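PDB 6S1Y: angiotensin-converting enzyme from Anopheles gambiae, which is a zinc metallopeptidase of the angiotensin-converting enzyme family that probably cleaves dipeptides from the C-terminal ends of small peptides. Local coordinates for residues E212-L217 and A571-F576; S500-F505 and R565-D570. All blocks are in the same frame, centred on the assembly; numbering follows the deposited sequence. Where two conformers were deposited one is given.

Contact 1: residues E212-L217 and A571-F576; sequences EQIRPL and AILEYF
Leu573 of the short helix 570-575 brings both methyls up against helix 203-233 and sets them against three different side chains. CD2 makes the deeper contacts: it lies 3.7 Å from Leu217 CD1, and Ile214 CD1 approaches the same methyl at 3.7 Å. Both branches of Leu217 are used, for its CD2 also comes within 3.7 Å of Leu573 CD2, the two leucines crossing at about a right angle. Ile214 meets Leu573 at a slant. Its CG1 lies anti to its own carbonyl carbon (chi1 -71°), and the bend at chi2 (-50°) carries CD1 to the neighbouring helix, where it also touches Ile572 CG2 at 4.2 Å.

The other methyl of Leu573 faces a more polar, exposed neighbour. Gln213 runs across it with an extended chain, bringing OE1 to 3.8 Å from Leu573 CD1 and CB to 4.0 Å from that same methyl. Phe576, just past the end of the helix, contributes through its backbone, its O lying 4.5 Å from Leu217 CD2, while its ring turns away to rest on Ala424 and Leu429 of helix 414-429. Tyr580 of helix 577-590 covers Pro216 and Leu217.

The two short segments run almost parallel, with their axes 10° apart in direction and 10.9 Å from each other. No hydrogen bond or salt bridge passes between them, so the helices are held here by methyl-to-methyl packing, buried around Ile214 and Leu217 and bordered by CB and the amide oxygen of an exposed glutamine.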
loop_
_atom_site.group_PDB
_atom_site.type_symbol
_atom_site.label_atom_id
_atom_site.label_comp_id
_atom_site.label_asym_id
_atom_site.label_seq_id
_atom_site.Cartn_x
_atom_site.Cartn_y
_atom_site.Cartn_z
ATOM N N GLU A 212 1.253 16.086 -11.196
ATOM C CA GLU A 212 0.734 17.114 -12.088
ATOM C C GLU A 212 0.186 16.523 -13.378
ATOM O O GLU A 212 -0.761 17.074 -13.944
ATOM C CB GLU A 212 1.820 18.154 -12.395
ATOM C CG GLU A 212 1.318 19.336 -13.246
ATOM C CD GLU A 212 0.060 20.018 -12.676
ATOM O OE1 GLU A 212 -0.142 20.044 -11.424
ATOM O OE2 GLU A 212 -0.736 20.510 -13.502
ATOM N N GLN A 213 0.750 15.409 -13.859
ATOM C CA GLN A 213 0.211 14.783 -15.067
ATOM C C GLN A 213 -1.102 14.070 -14.786
ATOM O O GLN A 213 -1.973 14.009 -15.652
ATOM C CB GLN A 213 1.197 13.776 -15.650
ATOM C CG GLN A 213 2.527 14.355 -16.088
ATOM C CD GLN A 213 3.463 13.269 -16.555
ATOM O OE1 GLN A 213 3.317 12.754 -17.661
ATOM N NE2 GLN A 213 4.396 12.875 -15.701
ATOM N N ILE A 214 -1.234 13.489 -13.592
ATOM C CA ILE A 214 -2.464 12.833 -13.154
ATOM C C ILE A 214 -3.588 13.838 -12.884
ATOM O O ILE A 214 -4.763 13.546 -13.137
ATOM C CB ILE A 214 -2.097 12.009 -11.904
ATOM C CG1 ILE A 214 -1.246 10.808 -12.327
ATOM C CG2 ILE A 214 -3.304 11.582 -11.101
ATOM C CD1 ILE A 214 -1.831 10.040 -13.439
ATOM N N ARG A 215 -3.250 15.035 -12.408
ATOM C CA ARG A 215 -4.252 15.951 -11.865
ATOM C C ARG A 215 -5.427 16.213 -12.801
ATOM O O ARG A 215 -6.574 16.152 -12.333
ATOM C CB ARG A 215 -3.564 17.268 -11.464
ATOM C CG ARG A 215 -4.493 18.289 -10.820
ATOM C CD ARG A 215 -3.864 19.716 -10.717
ATOM N NE ARG A 215 -3.332 20.151 -12.007
ATOM C CZ ARG A 215 -4.089 20.569 -13.027
ATOM N NH1 ARG A 215 -3.521 20.920 -14.171
ATOM N NH2 ARG A 215 -5.407 20.625 -12.907
ATOM N N PRO A 216 -5.245 16.484 -14.095
ATOM C CA PRO A 216 -6.425 16.810 -14.909
ATOM C C PRO A 216 -7.395 15.655 -14.978
ATOM O O PRO A 216 -8.620 15.846 -14.955
ATOM C CB PRO A 216 -5.832 17.157 -16.289
ATOM C CG PRO A 216 -4.396 17.476 -16.022
ATOM C CD PRO A 216 -4.007 16.549 -14.885
ATOM N N LEU A 217 -6.869 14.439 -15.063
ATOM C CA LEU A 217 -7.730 13.265 -15.089
ATOM C C LEU A 217 -8.402 13.080 -13.735
ATOM O O LEU A 217 -9.624 12.904 -13.650
ATOM C CB LEU A 217 -6.899 12.041 -15.512
ATOM C CG LEU A 217 -6.062 12.380 -16.785
ATOM C CD1 LEU A 217 -4.708 13.091 -16.527
ATOM C CD2 LEU A 217 -5.815 11.159 -17.672
ATOM N N ALA A 571 2.259 4.892 -19.105
ATOM C CA ALA A 571 1.431 3.690 -19.112
ATOM C C ALA A 571 0.085 3.940 -18.446
ATOM O O ALA A 571 -0.966 3.591 -18.993
ATOM C CB ALA A 571 2.161 2.531 -18.423
ATOM N N ILE A 572 0.094 4.558 -17.267
ATOM C CA ILE A 572 -1.160 4.740 -16.535
ATOM C C ILE A 572 -2.039 5.799 -17.195
ATOM O O ILE A 572 -3.265 5.668 -17.191
ATOM C CB ILE A 572 -0.891 5.076 -15.050
ATOM C CG1 ILE A 572 -2.209 5.065 -14.284
ATOM C CG2 ILE A 572 -0.203 6.410 -14.886
ATOM C CD1 ILE A 572 -2.080 5.382 -12.795
ATOM N N LEU A 573 -1.456 6.835 -17.799
ATOM C CA LEU A 573 -2.276 7.778 -18.565
ATOM C C LEU A 573 -2.895 7.123 -19.791
ATOM O O LEU A 573 -4.033 7.441 -20.153
ATOM C CB LEU A 573 -1.450 8.993 -18.993
ATOM C CG LEU A 573 -0.991 9.875 -17.830
ATOM C CD1 LEU A 573 -0.020 10.975 -18.303
ATOM C CD2 LEU A 573 -2.199 10.480 -17.141
ATOM N N GLU A 574 -2.186 6.186 -20.437
ATOM C CA GLU A 574 -2.790 5.439 -21.545
ATOM C C GLU A 574 -3.932 4.565 -21.046
ATOM O O GLU A 574 -4.976 4.457 -21.707
ATOM C CB GLU A 574 -1.733 4.573 -22.250
ATOM C CG GLU A 574 -2.271 3.756 -23.443
ATOM C CD GLU A 574 -1.230 2.800 -24.070
ATOM O OE1 GLU A 574 -0.018 2.890 -23.749
ATOM O OE2 GLU A 574 -1.650 1.936 -24.885
ATOM N N TYR A 575 -3.733 3.912 -19.896
ATOM C CA TYR A 575 -4.745 3.008 -19.362
ATOM C C TYR A 575 -6.063 3.734 -19.151
ATOM O O TYR A 575 -7.136 3.219 -19.493
ATOM C CB TYR A 575 -4.236 2.409 -18.041
ATOM C CG TYR A 575 -5.125 1.366 -17.414
ATOM C CD1 TYR A 575 -6.169 1.737 -16.573
ATOM C CD2 TYR A 575 -4.899 0.017 -17.626
ATOM C CE1 TYR A 575 -6.985 0.792 -15.977
ATOM C CE2 TYR A 575 -5.718 -0.954 -17.036
ATOM C CZ TYR A 575 -6.762 -0.548 -16.205
ATOM O OH TYR A 575 -7.581 -1.462 -15.609
ATOM N N PHE A 576 -5.990 4.940 -18.588
ATOM C CA PHE A 576 -7.164 5.745 -18.276
ATOM C C PHE A 576 -7.487 6.796 -19.338
ATOM O O PHE A 576 -8.263 7.709 -19.059
ATOM C CB PHE A 576 -6.989 6.451 -16.928
ATOM C CG PHE A 576 -7.051 5.530 -15.766
ATOM C CD1 PHE A 576 -8.224 4.898 -15.439
ATOM C CD2 PHE A 576 -5.916 5.258 -15.019
ATOM C CE1 PHE A 576 -8.267 4.024 -14.385
ATOM C CE2 PHE A 576 -5.963 4.374 -13.963
ATOM C CZ PHE A 576 -7.124 3.768 -13.647
#

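Contact 2: residues S500-F505 and R565-D570; sequences SYVIQF and RKMSAD
Val502 presses its CG1 methyl into the loop ahead of helix 570-575, and this one atom makes the close contacts of the interface. It sits 3.6 Å from Met567 CG and 3.4 Å from the carbonyl oxygen Ser568 O, touching side chain and backbone together. The branch gets there by lying anti to the backbone N of Val502 (chi1 179°). Ile503 adds a second methyl, its CG2 lying 4.0 Å from Met567 CG. Both aliphatic residues cross the methionine at about a right angle and meet the near part of its chain; the chain turns at chi3 (88°), and the Met567 side chain also touches Phe203 and Gln206 of helix 203-233. Leu432 and Val210 close in on Val502.

Toward Ala569 the fit is looser: its N is 4.1 Å from Val502 CG1, and a water fills part of the separation between the backbones. That water donates to Val502 O at 2.9 Å and to Ser568 O at 2.7 Å, linking the helix to the loop where no direct hydrogen bond joins the two segments. Ser568 is partly exposed and points its CB away from the helix; its OG instead accepts from Asp570 N at 3.1 Å, a nearly straight capping bond (165°) at the start of helix 570-575. One turn farther along helix 495-514, Gln506 binds both Lys566 O and Ser568 N.

The loop is therefore held in two ways. Met567 rests its CB and CG on two methyls of the helix, while the water gives two backbone carbonyls a shared donor, so Ser568 O is both packed by a methyl and satisfied as an acceptor.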
loop_
_atom_site.group_PDB
_atom_site.type_symbol
_atom_site.label_atom_id
_atom_site.label_comp_id
_atom_site.label_asym_id
_atom_site.label_seq_id
_atom_site.Cartn_x
_atom_site.Cartn_y
_atom_site.Cartn_z
ATOM N N SER A 500 4.352 2.269 -6.661
ATOM C CA SER A 500 3.679 1.079 -7.169
ATOM C C SER A 500 2.563 1.417 -8.148
ATOM O O SER A 500 2.410 0.768 -9.184
ATOM C CB SER A 500 3.093 0.279 -6.011
ATOM O OG SER A 500 2.248 -0.729 -6.529
ATOM N N TYR A 501 1.714 2.381 -7.796
ATOM C CA TYR A 501 0.551 2.664 -8.631
ATOM C C TYR A 501 0.949 3.276 -9.970
ATOM O O TYR A 501 0.211 3.120 -10.947
ATOM C CB TYR A 501 -0.442 3.544 -7.867
ATOM C CG TYR A 501 -1.463 2.711 -7.120
ATOM C CD1 TYR A 501 -1.072 1.851 -6.101
ATOM C CD2 TYR A 501 -2.811 2.754 -7.456
ATOM C CE1 TYR A 501 -1.988 1.061 -5.425
ATOM C CE2 TYR A 501 -3.749 1.954 -6.771
ATOM C CZ TYR A 501 -3.318 1.107 -5.773
ATOM O OH TYR A 501 -4.213 0.327 -5.100
ATOM N N VAL A 502 2.121 3.898 -10.062
ATOM C CA VAL A 502 2.656 4.296 -11.360
ATOM C C VAL A 502 3.290 3.104 -12.089
ATOM O O VAL A 502 2.898 2.755 -13.209
ATOM C CB VAL A 502 3.680 5.431 -11.195
ATOM C CG1 VAL A 502 4.254 5.806 -12.575
ATOM C CG2 VAL A 502 3.072 6.632 -10.496
ATOM N N ILE A 503 4.304 2.478 -11.479
ATOM C CA ILE A 503 5.097 1.507 -12.239
ATOM C C ILE A 503 4.314 0.241 -12.515
ATOM O O ILE A 503 4.599 -0.462 -13.492
ATOM C CB ILE A 503 6.425 1.135 -11.537
ATOM C CG1 ILE A 503 6.175 0.325 -10.269
ATOM C CG2 ILE A 503 7.211 2.379 -11.237
ATOM C CD1 ILE A 503 7.440 0.040 -9.499
ATOM N N GLN A 504 3.330 -0.092 -11.680
ATOM C CA GLN A 504 2.593 -1.315 -11.958
ATOM C C GLN A 504 1.957 -1.274 -13.344
ATOM O O GLN A 504 1.727 -2.332 -13.953
ATOM C CB GLN A 504 1.536 -1.593 -10.890
ATOM C CG GLN A 504 0.294 -0.707 -10.924
ATOM C CD GLN A 504 -0.656 -1.014 -9.744
ATOM O OE1 GLN A 504 -1.791 -1.406 -9.941
ATOM N NE2 GLN A 504 -0.167 -0.831 -8.527
ATOM N N PHE A 505 1.654 -0.084 -13.872
ATOM C CA PHE A 505 1.090 -0.044 -15.222
ATOM C C PHE A 505 2.181 -0.205 -16.276
ATOM O O PHE A 505 1.915 -0.711 -17.373
ATOM C CB PHE A 505 0.281 1.251 -15.425
ATOM C CG PHE A 505 -0.974 1.304 -14.581
ATOM C CD1 PHE A 505 -0.950 1.824 -13.291
ATOM C CD2 PHE A 505 -2.167 0.800 -15.063
ATOM C CE1 PHE A 505 -2.107 1.841 -12.508
ATOM C CE2 PHE A 505 -3.319 0.811 -14.280
ATOM C CZ PHE A 505 -3.281 1.325 -13.009
ATOM N N ARG A 565 14.158 2.209 -18.219
ATOM C CA ARG A 565 14.929 2.365 -16.998
ATOM C C ARG A 565 14.391 3.476 -16.109
ATOM O O ARG A 565 15.059 3.854 -15.142
ATOM C CB ARG A 565 16.397 2.620 -17.349
ATOM C CG ARG A 565 16.979 1.542 -18.270
ATOM C CD ARG A 565 18.395 1.863 -18.714
ATOM N NE ARG A 565 19.197 2.421 -17.630
ATOM C CZ ARG A 565 19.811 1.690 -16.699
ATOM N NH1 ARG A 565 19.716 0.363 -16.704
ATOM N NH2 ARG A 565 20.515 2.292 -15.758
ATOM N N LYS A 566 13.198 3.999 -16.385
ATOM C CA LYS A 566 12.654 5.064 -15.552
ATOM C C LYS A 566 11.175 4.840 -15.263
ATOM O O LYS A 566 10.441 4.237 -16.051
ATOM C CB LYS A 566 12.889 6.436 -16.205
ATOM C CG LYS A 566 14.344 6.898 -16.057
ATOM C CD LYS A 566 14.614 8.265 -16.676
ATOM C CE LYS A 566 15.878 8.918 -16.082
ATOM N NZ LYS A 566 15.697 9.397 -14.658
ATOM N N MET A 567 10.766 5.291 -14.080
ATOM C CA MET A 567 9.349 5.427 -13.772
ATOM C C MET A 567 8.728 6.475 -14.690
ATOM O O MET A 567 9.286 7.565 -14.882
ATOM C CB MET A 567 9.185 5.827 -12.309
ATOM C CG MET A 567 7.802 6.273 -11.893
ATOM S SD MET A 567 7.738 6.596 -10.103
ATOM C CE MET A 567 8.228 8.333 -10.028
ATOM N N SER A 568 7.584 6.132 -15.273
ATOM C CA SER A 568 6.912 7.025 -16.200
ATOM C C SER A 568 5.418 6.828 -16.068
ATOM O O SER A 568 4.949 5.694 -15.949
ATOM C CB SER A 568 7.324 6.778 -17.648
ATOM O OG SER A 568 6.526 7.564 -18.516
ATOM N N ALA A 569 4.685 7.944 -16.064
ATOM C CA ALA A 569 3.226 7.919 -16.035
ATOM C C ALA A 569 2.597 7.648 -17.394
ATOM O O ALA A 569 1.361 7.665 -17.486
ATOM C CB ALA A 569 2.690 9.251 -15.507
ATOM N N ASP A 570 3.403 7.412 -18.434
ATOM C CA ASP A 570 2.872 7.151 -19.770
ATOM C C ASP A 570 1.872 6.005 -19.736
ATOM O O ASP A 570 0.746 6.127 -20.236
ATOM C CB ASP A 570 4.040 6.849 -20.726
ATOM C CG ASP A 570 3.593 6.456 -22.138
ATOM O OD1 ASP A 570 2.405 6.641 -22.490
ATOM O OD2 ASP A 570 4.464 5.968 -22.904
HETATM O O HOH W 1 2.547 4.478 -15.522
#

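How the contacts relate
The two contacts lie with their centres 11 Å apart on the same side of the chain's centre, within this largely helical family fold. Along the sequence contact 2 is nested inside the long loop closed by contact 1, and residues 565-570 run directly into 571-576. This continuous piece of chain lies between helices 495-514 and 203-233 and touches both along its length. Phe505 joins the two sites: its CE1 lies 3.6 Å from Ile572 CD1, and its ring meets Tyr575 edge-to-face. The side chain of Ile503 is about 12 Å from the zinc ion, and Ser500 of the same helix touches the zinc ligand Glu385, so contact 2 lies close to the active site.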